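Local coordinates for protein 3-oxo-glucose-6-phosphate:glutamate aminotransferase (Bacillus subtilis subsp. subtilis, PDB 4K2M) that catalyses the reversible, pyridoxal phosphate-dependent transamination of 3-dehydro-glucose 6-phosphate with glutamate to give kanosamine 6-phosphate, a step in antibiotic biosynthesis, at residues H22-V27 against I51-D56; S205-I210 against K236-T241; H209-A214 against L219-D224. One frame throughout, in Å; residues are numbered along the deposited sequence.

Interaction 1: H22-V27 against I51-D56; sequences HLKGDV and IDIEHD
L23 and I53 make the apolar part of this contact. The tip of the isoleucine, CD1, lies 3.8 Å from CB of L23, so it meets the root of the leucine and not its methyls. I53 has CG1 anti to its own carbonyl carbon (chi1 -67°) with the chain extended beyond it, which carries CD1 across to the end of helix 13-24. There the same methyl also comes within 4.3 Å of CG of K24, the start of a lysine chain that runs on, fully extended, to a salt bridge with D324. The side chains of L23 and I53 both pack on F317 of helix 312-329, and W43 and L32 close in further round L23.

All of this belongs to the additional N-terminal domain of NtdA: the last turn of helix 13-24 faces the first turn of helix 53-57, and their joint apolar side rests on helix 312-329 of the aminotransferase part.

The polar link between the segments is a water. It donates to O of L23 at 2.7 Å and accepts from N of I53 at 2.9 Å, thereby bridging a carbonyl at the end of one helix and an amide at the beginning of the other.

Two bonds within 51-56 set the second helix start. D52 is its N-cap, with OD1 taking N-H of H55 at 2.9 Å on the anti side of the carboxylate. In return, N of D52 gives a nearly straight bond (172°) to OD2 of D56, 2.7 Å away.

Interaction 2: S205-I210 against K236-T241; sequences SDMQHI and KYADIT
Q208 lies alongside Y237, the two side chains pointing the same way with the amide plane only 13° from the plane of the ring. At the root of the glutamine, CA sits over one face of the tyrosine in a CH-pi contact, 4.0 Å from the ring centroid and 18° off the normal. CB lies beyond the rim on the same side, 3.8 Å from CE2 of Y237. With CG anti to the backbone N (chi1 -177°) and the chain extended beyond it, the glutamine follows the ring outward until CD is 3.8 Å from the phenol OH. On the opposite face K236 lays its CG over the centre, so the ring has the backbone CA of Q208 over one face and the lysine stem over the other.

M207 points its CB toward the same tyrosine, 4.1 Å from CD2, but then turns inward. Bends at chi2 and chi3 fold the chain back and bring CE to 4.1 Å from CB of A238; V221 and E223 of strand 220-224 lie against this methionine too.

The contact joins the first turn of helix 207-217 to the loop leading into strand 240-244, in the large domain of the aspartate aminotransferase fold. D206 is the N-cap of that helix, although its OD1 takes N-H of H209 only weakly, at 3.5 Å.

The interface itself is held by dispersion and CH-pi attraction between carbon groups. Such contacts impose little direction; directional bonds come from beside them, where O of Y237 accepts from NE of R211 and D239 forms a salt bridge with the same arginine, one turn farther along the helix.

Interaction 3: H209-A214 against L219-D224; sequences HIRQIA and LKVIED. With O1G (3-deoxy-3-[(E)-({3-hydroxy-2-methyl-5-[(phosphonooxy)methyl]pyridin-4-yl}methylidene)amino]-6-O-phosphono-alpha-D-gluco pyranose), chain C.
I210 starts the contact between helix 207-217 and strand 220-224, the second half of a beta-alpha-beta unit that begins with strand 192-195. The short helix and strand segments run at 150° to each other with axes 8.7 Å apart, and V221 points from the strand into the interface. I210 touches it lightly, CG2 to CG2.

R211 comes next. Its chain, bent at chi2 (48°) and chi3 (68°), curls back to lay one face of its guanidinium against CG2 of V221, with NH2 3.9 Å from CB of V221. A water in the guanidinium plane accepts from NH1 at 2.8 Å and donates to O of L219 at 2.9 Å. The head group is held mainly from outside the pair: NH1 hydrogen-bonds to N215, and NH2 makes a salt bridge with D239.

At A214 the packing is tight, with CB only 3.5 Å from CG2 of V221. Its carbonyl O receives the N-H of L219 at 2.8 Å, tying the chain leaving the helix back to it.

The strand ends at the cofactor: D224, whose OD2 bonds to T156 and OD1 to N of C226, has OD2 2.7 Å from the pyridine nitrogen N1' of the external aldimine of kanosamine 6-phosphate.

Overall arrangement
Interaction 1 comes first along the chain and stands apart in the N-terminal domain, its centre 34 Å from that of interaction 2 and 39 Å from that of interaction 3. The other two adjoin: their centres are 5 Å apart, and they share H209 and I210 on helix 207-217. From this helix, interaction 3 reaches strand 220-224 and interaction 2 the approach to strand 240-244, its parallel neighbour in the seven-stranded mixed sheet. D239 to V221 and T241 to E223 probably hydrogen-bond between them. One helix thus packs on strand 220-224, which carries D224 to the pyridine ring, and on the loop that enters its neighbour in the cofactor-binding domain.

Interaction 1: H22-V27 against I51-D56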
# COMPACT_ATOMS: atom_id res chain seq x y z
N HIS A 22 -32.04 18.77 16.01
CA HIS A 22 -33.23 17.94 16.10
C HIS A 22 -33.12 16.81 17.11
O HIS A 22 -34.09 16.47 17.78
CB HIS A 22 -33.65 17.40 14.73
CG HIS A 22 -34.36 18.41 13.89
ND1 HIS A 22 -35.73 18.50 13.83
CD2 HIS A 22 -33.88 19.40 13.09
CE1 HIS A 22 -36.07 19.49 13.03
NE2 HIS A 22 -34.97 20.05 12.56
N LEU A 23 -31.93 16.23 17.22
CA LEU A 23 -31.74 15.10 18.12
C LEU A 23 -31.57 15.60 19.55
O LEU A 23 -31.65 14.81 20.50
CB LEU A 23 -30.57 14.22 17.66
CG LEU A 23 -30.82 13.44 16.37
CD1 LEU A 23 -29.66 12.50 16.04
CD2 LEU A 23 -32.15 12.64 16.43
N LYS A 24 -31.37 16.90 19.71
CA LYS A 24 -31.38 17.51 21.03
C LYS A 24 -32.81 17.77 21.50
O LYS A 24 -33.06 17.95 22.69
CB LYS A 24 -30.61 18.82 21.03
CG LYS A 24 -29.09 18.68 21.10
CD LYS A 24 -28.45 20.07 21.04
CE LYS A 24 -26.94 19.99 21.12
NZ LYS A 24 -26.35 21.36 21.01
N GLY A 25 -33.75 17.78 20.55
CA GLY A 25 -35.14 18.09 20.87
C GLY A 25 -35.99 16.89 21.26
O GLY A 25 -35.56 15.74 21.16
N ASP A 26 -37.22 17.16 21.68
CA ASP A 26 -38.14 16.12 22.16
C ASP A 26 -38.82 15.31 21.05
O ASP A 26 -39.01 14.10 21.18
CB ASP A 26 -39.23 16.73 23.04
CG ASP A 26 -38.71 17.21 24.37
OD1 ASP A 26 -37.77 16.58 24.91
OD2 ASP A 26 -39.24 18.22 24.88
N VAL A 27 -39.22 15.98 19.98
CA VAL A 27 -39.92 15.30 18.89
C VAL A 27 -38.93 14.89 17.82
O VAL A 27 -38.28 15.74 17.20
CB VAL A 27 -41.00 16.19 18.25
CG1 VAL A 27 -41.68 15.45 17.12
CG2 VAL A 27 -42.02 16.60 19.31
N ILE A 51 -34.17 9.45 20.62
CA ILE A 51 -32.79 9.37 21.11
C ILE A 51 -32.51 10.40 22.20
O ILE A 51 -32.90 11.55 22.07
CB ILE A 51 -31.81 9.62 19.93
CG1 ILE A 51 -31.73 8.38 19.03
CG2 ILE A 51 -30.42 10.03 20.42
CD1 ILE A 51 -31.60 7.09 19.81
N ASP A 52 -31.85 9.98 23.29
CA ASP A 52 -31.20 10.94 24.18
C ASP A 52 -29.73 10.80 23.85
O ASP A 52 -29.17 9.73 24.06
CB ASP A 52 -31.41 10.58 25.65
CG ASP A 52 -30.63 11.51 26.59
OD1 ASP A 52 -29.53 11.14 27.06
OD2 ASP A 52 -31.12 12.65 26.82
N ILE A 53 -29.11 11.83 23.29
CA ILE A 53 -27.77 11.65 22.74
C ILE A 53 -26.79 11.17 23.79
O ILE A 53 -26.06 10.20 23.55
CB ILE A 53 -27.22 12.91 22.06
CG1 ILE A 53 -28.04 13.21 20.81
CG2 ILE A 53 -25.72 12.70 21.65
CD1 ILE A 53 -27.87 14.64 20.35
N GLU A 54 -26.78 11.83 24.94
CA GLU A 54 -25.77 11.51 25.96
C GLU A 54 -25.87 10.06 26.40
O GLU A 54 -24.87 9.36 26.50
CB GLU A 54 -25.82 12.48 27.15
CG GLU A 54 -25.37 13.92 26.82
CD GLU A 54 -26.50 14.84 26.40
OE1 GLU A 54 -27.57 14.35 25.95
OE2 GLU A 54 -26.32 16.08 26.53
N HIS A 55 -27.09 9.57 26.63
CA HIS A 55 -27.23 8.19 27.05
C HIS A 55 -27.14 7.19 25.89
O HIS A 55 -26.43 6.17 25.99
CB HIS A 55 -28.54 7.97 27.81
CG HIS A 55 -28.68 6.57 28.31
ND1 HIS A 55 -27.91 6.07 29.35
CD2 HIS A 55 -29.44 5.53 27.88
CE1 HIS A 55 -28.22 4.80 29.55
NE2 HIS A 55 -29.14 4.45 28.66
N ASP A 56 -27.88 7.44 24.81
CA ASP A 56 -28.05 6.42 23.78
C ASP A 56 -26.85 6.30 22.85
O ASP A 56 -26.52 5.20 22.40
CB ASP A 56 -29.35 6.63 22.99
CG ASP A 56 -30.58 6.45 23.86
OD1 ASP A 56 -30.64 5.45 24.60
OD2 ASP A 56 -31.49 7.30 23.79
O HOH W 1 -30.70 14.27 22.96

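Interaction 2: S205-I210 against K236-T241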
# COMPACT_ATOMS: atom_id res chain seq x y z
N SER A 205 -11.53 24.37 3.50
CA SER A 205 -10.87 25.58 3.01
C SER A 205 -11.88 26.43 2.26
O SER A 205 -12.96 25.95 1.89
CB SER A 205 -9.76 25.21 2.04
OG SER A 205 -8.74 24.48 2.68
N ASP A 206 -11.54 27.69 2.00
CA ASP A 206 -12.43 28.59 1.26
C ASP A 206 -12.35 28.30 -0.23
O ASP A 206 -11.71 29.03 -0.99
CB ASP A 206 -12.06 30.05 1.52
CG ASP A 206 -13.08 31.04 0.95
OD1 ASP A 206 -13.98 30.64 0.16
OD2 ASP A 206 -12.96 32.24 1.27
N MET A 207 -13.01 27.22 -0.65
CA MET A 207 -12.79 26.69 -1.99
C MET A 207 -13.33 27.57 -3.11
O MET A 207 -12.74 27.64 -4.20
CB MET A 207 -13.33 25.27 -2.10
CG MET A 207 -12.55 24.23 -1.27
SD MET A 207 -10.85 24.10 -1.79
CE MET A 207 -11.05 23.34 -3.39
N GLN A 208 -14.44 28.26 -2.87
CA GLN A 208 -14.96 29.15 -3.91
C GLN A 208 -13.97 30.26 -4.27
O GLN A 208 -13.74 30.57 -5.45
CB GLN A 208 -16.33 29.74 -3.52
CG GLN A 208 -16.94 30.62 -4.61
CD GLN A 208 -18.34 31.08 -4.29
OE1 GLN A 208 -18.74 31.12 -3.12
NE2 GLN A 208 -19.11 31.42 -5.32
N HIS A 209 -13.35 30.84 -3.25
CA HIS A 209 -12.39 31.92 -3.45
C HIS A 209 -11.13 31.35 -4.11
O HIS A 209 -10.60 31.93 -5.05
CB HIS A 209 -12.10 32.59 -2.10
CG HIS A 209 -11.31 33.85 -2.19
ND1 HIS A 209 -10.77 34.31 -3.37
CD2 HIS A 209 -10.97 34.75 -1.24
CE1 HIS A 209 -10.13 35.44 -3.15
NE2 HIS A 209 -10.23 35.73 -1.86
N ILE A 210 -10.68 30.19 -3.64
CA ILE A 210 -9.56 29.51 -4.27
C ILE A 210 -9.83 29.24 -5.76
O ILE A 210 -8.97 29.47 -6.60
CB ILE A 210 -9.18 28.21 -3.49
CG1 ILE A 210 -8.66 28.58 -2.10
CG2 ILE A 210 -8.14 27.40 -4.27
CD1 ILE A 210 -8.43 27.37 -1.17
N LYS A 236 -16.66 20.35 -4.90
CA LYS A 236 -17.45 21.18 -5.81
C LYS A 236 -16.59 22.02 -6.72
O LYS A 236 -16.85 22.12 -7.93
CB LYS A 236 -18.40 22.08 -5.02
CG LYS A 236 -19.28 22.97 -5.90
CD LYS A 236 -20.40 23.58 -5.08
CE LYS A 236 -21.23 24.56 -5.91
NZ LYS A 236 -22.22 25.25 -5.04
N TYR A 237 -15.55 22.62 -6.16
CA TYR A 237 -14.70 23.52 -6.91
C TYR A 237 -13.31 22.96 -7.22
O TYR A 237 -12.43 23.69 -7.67
CB TYR A 237 -14.54 24.83 -6.14
CG TYR A 237 -15.85 25.56 -5.95
CD1 TYR A 237 -16.50 26.17 -7.02
CD2 TYR A 237 -16.42 25.67 -4.69
CE1 TYR A 237 -17.70 26.85 -6.84
CE2 TYR A 237 -17.62 26.35 -4.49
CZ TYR A 237 -18.24 26.94 -5.57
OH TYR A 237 -19.43 27.62 -5.37
N ALA A 238 -13.11 21.67 -6.99
CA ALA A 238 -11.79 21.06 -7.24
C ALA A 238 -11.77 20.23 -8.52
O ALA A 238 -12.78 19.61 -8.89
CB ALA A 238 -11.38 20.20 -6.06
N ASP A 239 -10.62 20.19 -9.19
CA ASP A 239 -10.45 19.28 -10.33
C ASP A 239 -10.27 17.84 -9.84
O ASP A 239 -10.84 16.91 -10.41
CB ASP A 239 -9.26 19.69 -11.17
CG ASP A 239 -9.42 21.08 -11.73
OD1 ASP A 239 -10.37 21.25 -12.53
OD2 ASP A 239 -8.63 21.97 -11.36
N ILE A 240 -9.47 17.70 -8.80
CA ILE A 240 -9.30 16.41 -8.12
C ILE A 240 -9.48 16.56 -6.62
O ILE A 240 -8.99 17.52 -6.02
CB ILE A 240 -7.91 15.82 -8.40
CG1 ILE A 240 -7.86 15.30 -9.84
CG2 ILE A 240 -7.55 14.70 -7.39
CD1 ILE A 240 -6.71 14.36 -10.12
N THR A 241 -10.16 15.59 -6.01
CA THR A 241 -10.28 15.50 -4.56
C THR A 241 -9.53 14.26 -4.08
O THR A 241 -9.68 13.18 -4.66
CB THR A 241 -11.77 15.36 -4.17
OG1 THR A 241 -12.48 16.55 -4.56
CG2 THR A 241 -11.94 15.15 -2.66

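Interaction 3: H209-A214 against L219-D224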
# COMPACT_ATOMS: atom_id res chain seq x y z
N HIS A 209 -13.35 30.84 -3.25
CA HIS A 209 -12.39 31.92 -3.45
C HIS A 209 -11.13 31.35 -4.11
O HIS A 209 -10.60 31.93 -5.05
CB HIS A 209 -12.10 32.59 -2.10
CG HIS A 209 -11.31 33.85 -2.19
ND1 HIS A 209 -10.77 34.31 -3.37
CD2 HIS A 209 -10.97 34.75 -1.24
CE1 HIS A 209 -10.13 35.44 -3.15
NE2 HIS A 209 -10.23 35.73 -1.86
N ILE A 210 -10.68 30.19 -3.64
CA ILE A 210 -9.56 29.51 -4.27
C ILE A 210 -9.83 29.24 -5.76
O ILE A 210 -8.97 29.47 -6.60
CB ILE A 210 -9.18 28.21 -3.49
CG1 ILE A 210 -8.66 28.58 -2.10
CG2 ILE A 210 -8.14 27.40 -4.27
CD1 ILE A 210 -8.43 27.37 -1.17
N ARG A 211 -11.03 28.77 -6.08
CA ARG A 211 -11.38 28.48 -7.48
C ARG A 211 -11.41 29.76 -8.32
O ARG A 211 -11.01 29.76 -9.49
CB ARG A 211 -12.73 27.74 -7.53
CG ARG A 211 -13.39 27.61 -8.92
CD ARG A 211 -12.41 27.12 -9.97
NE ARG A 211 -11.99 25.74 -9.78
CZ ARG A 211 -11.12 25.11 -10.56
NH1 ARG A 211 -10.57 25.74 -11.59
NH2 ARG A 211 -10.80 23.85 -10.31
N GLN A 212 -11.86 30.86 -7.74
CA GLN A 212 -11.83 32.12 -8.48
C GLN A 212 -10.41 32.51 -8.87
O GLN A 212 -10.16 32.94 -10.00
CB GLN A 212 -12.47 33.25 -7.68
CG GLN A 212 -13.98 33.14 -7.61
CD GLN A 212 -14.58 34.07 -6.57
OE1 GLN A 212 -13.86 34.83 -5.92
NE2 GLN A 212 -15.90 34.01 -6.41
N ILE A 213 -9.47 32.35 -7.94
CA ILE A 213 -8.06 32.62 -8.25
C ILE A 213 -7.53 31.64 -9.29
O ILE A 213 -6.86 32.03 -10.24
CB ILE A 213 -7.19 32.57 -6.99
CG1 ILE A 213 -7.65 33.67 -6.03
CG2 ILE A 213 -5.71 32.77 -7.36
CD1 ILE A 213 -7.06 33.56 -4.64
N ALA A 214 -7.81 30.35 -9.09
CA ALA A 214 -7.37 29.33 -10.04
C ALA A 214 -7.88 29.61 -11.46
O ALA A 214 -7.13 29.47 -12.42
CB ALA A 214 -7.79 27.95 -9.58
N LEU A 219 -4.93 27.86 -13.23
CA LEU A 219 -4.29 26.84 -12.39
C LEU A 219 -5.27 25.68 -12.16
O LEU A 219 -6.49 25.85 -12.24
CB LEU A 219 -3.88 27.43 -11.04
CG LEU A 219 -3.09 28.74 -11.14
CD1 LEU A 219 -2.78 29.32 -9.75
CD2 LEU A 219 -1.80 28.50 -11.88
N LYS A 220 -4.72 24.50 -11.89
CA LYS A 220 -5.53 23.35 -11.49
C LYS A 220 -5.58 23.29 -9.97
O LYS A 220 -4.63 23.69 -9.29
CB LYS A 220 -4.87 22.07 -12.02
CG LYS A 220 -4.81 22.02 -13.54
CD LYS A 220 -6.20 21.91 -14.12
CE LYS A 220 -6.16 21.94 -15.64
NZ LYS A 220 -5.09 21.04 -16.14
N VAL A 221 -6.69 22.79 -9.45
CA VAL A 221 -6.87 22.71 -8.00
C VAL A 221 -7.01 21.25 -7.61
O VAL A 221 -7.93 20.56 -8.06
CB VAL A 221 -8.12 23.46 -7.55
CG1 VAL A 221 -8.35 23.25 -6.06
CG2 VAL A 221 -8.00 24.94 -7.86
N ILE A 222 -6.08 20.78 -6.80
CA ILE A 222 -6.21 19.44 -6.27
C ILE A 222 -6.29 19.62 -4.77
O ILE A 222 -5.40 20.21 -4.16
CB ILE A 222 -5.02 18.54 -6.69
CG1 ILE A 222 -5.02 17.23 -5.88
CG2 ILE A 222 -3.68 19.29 -6.58
CD1 ILE A 222 -4.07 16.16 -6.47
N GLU A 223 -7.37 19.14 -4.17
CA GLU A 223 -7.57 19.41 -2.75
C GLU A 223 -7.20 18.18 -1.93
O GLU A 223 -7.49 17.05 -2.32
CB GLU A 223 -9.00 19.85 -2.46
CG GLU A 223 -10.02 18.79 -2.76
CD GLU A 223 -11.44 19.24 -2.53
OE1 GLU A 223 -11.66 20.29 -1.89
OE2 GLU A 223 -12.35 18.52 -3.00
N ASP A 224 -6.51 18.42 -0.82
CA ASP A 224 -6.15 17.35 0.09
C ASP A 224 -7.27 17.32 1.11
O ASP A 224 -7.31 18.13 2.03
CB ASP A 224 -4.83 17.69 0.78
CG ASP A 224 -4.41 16.66 1.80
OD1 ASP A 224 -5.24 15.84 2.23
OD2 ASP A 224 -3.23 16.70 2.20
P O1G C . -2.19 8.63 4.14
C3A O1G C . -3.18 13.93 6.29
O3 O1G C . -3.50 14.08 7.60
C1 O1G C . -0.95 10.93 11.44
N1' O1G C . -3.00 14.76 4.08
C2 O1G C . -1.49 11.79 10.29
O2 O1G C . -2.43 12.70 10.96
C9A O1G C . -3.34 14.97 5.37
C2A O1G C . -3.89 16.33 5.74
C3 O1G C . -2.18 10.97 9.19
N3' O1G C . -2.38 11.93 8.09
O1 O1G C . -2.00 10.39 12.25
C4 O1G C . -1.37 9.73 8.78
O4 O1G C . -2.37 8.91 8.15
C4A O1G C . -2.68 12.70 5.89
C4B O1G C . -2.48 11.60 6.86
C5 O1G C . -0.96 8.98 10.05
O5 O1G C . -0.20 9.82 10.93
C5A O1G C . -2.34 12.52 4.56
C5T O1G C . -1.77 11.23 3.93
C6 O1G C . 0.01 7.86 9.82
C6A O1G C . -2.51 13.57 3.67
OP1 O1G C . -1.11 8.55 3.09
OP2 O1G C . -3.40 7.82 3.80
OP3 O1G C . -1.63 8.42 5.57
OP4 O1G C . -2.74 10.17 4.06
O6 O1G C . 0.20 7.01 10.89
P' O1G C . 0.50 5.45 10.65
OP6 O1G C . -0.73 4.90 9.96
OP7 O1G C . 1.76 5.31 9.83
OP8 O1G C . 0.66 4.94 12.09
O HOH W 2 -8.78 24.18 -12.98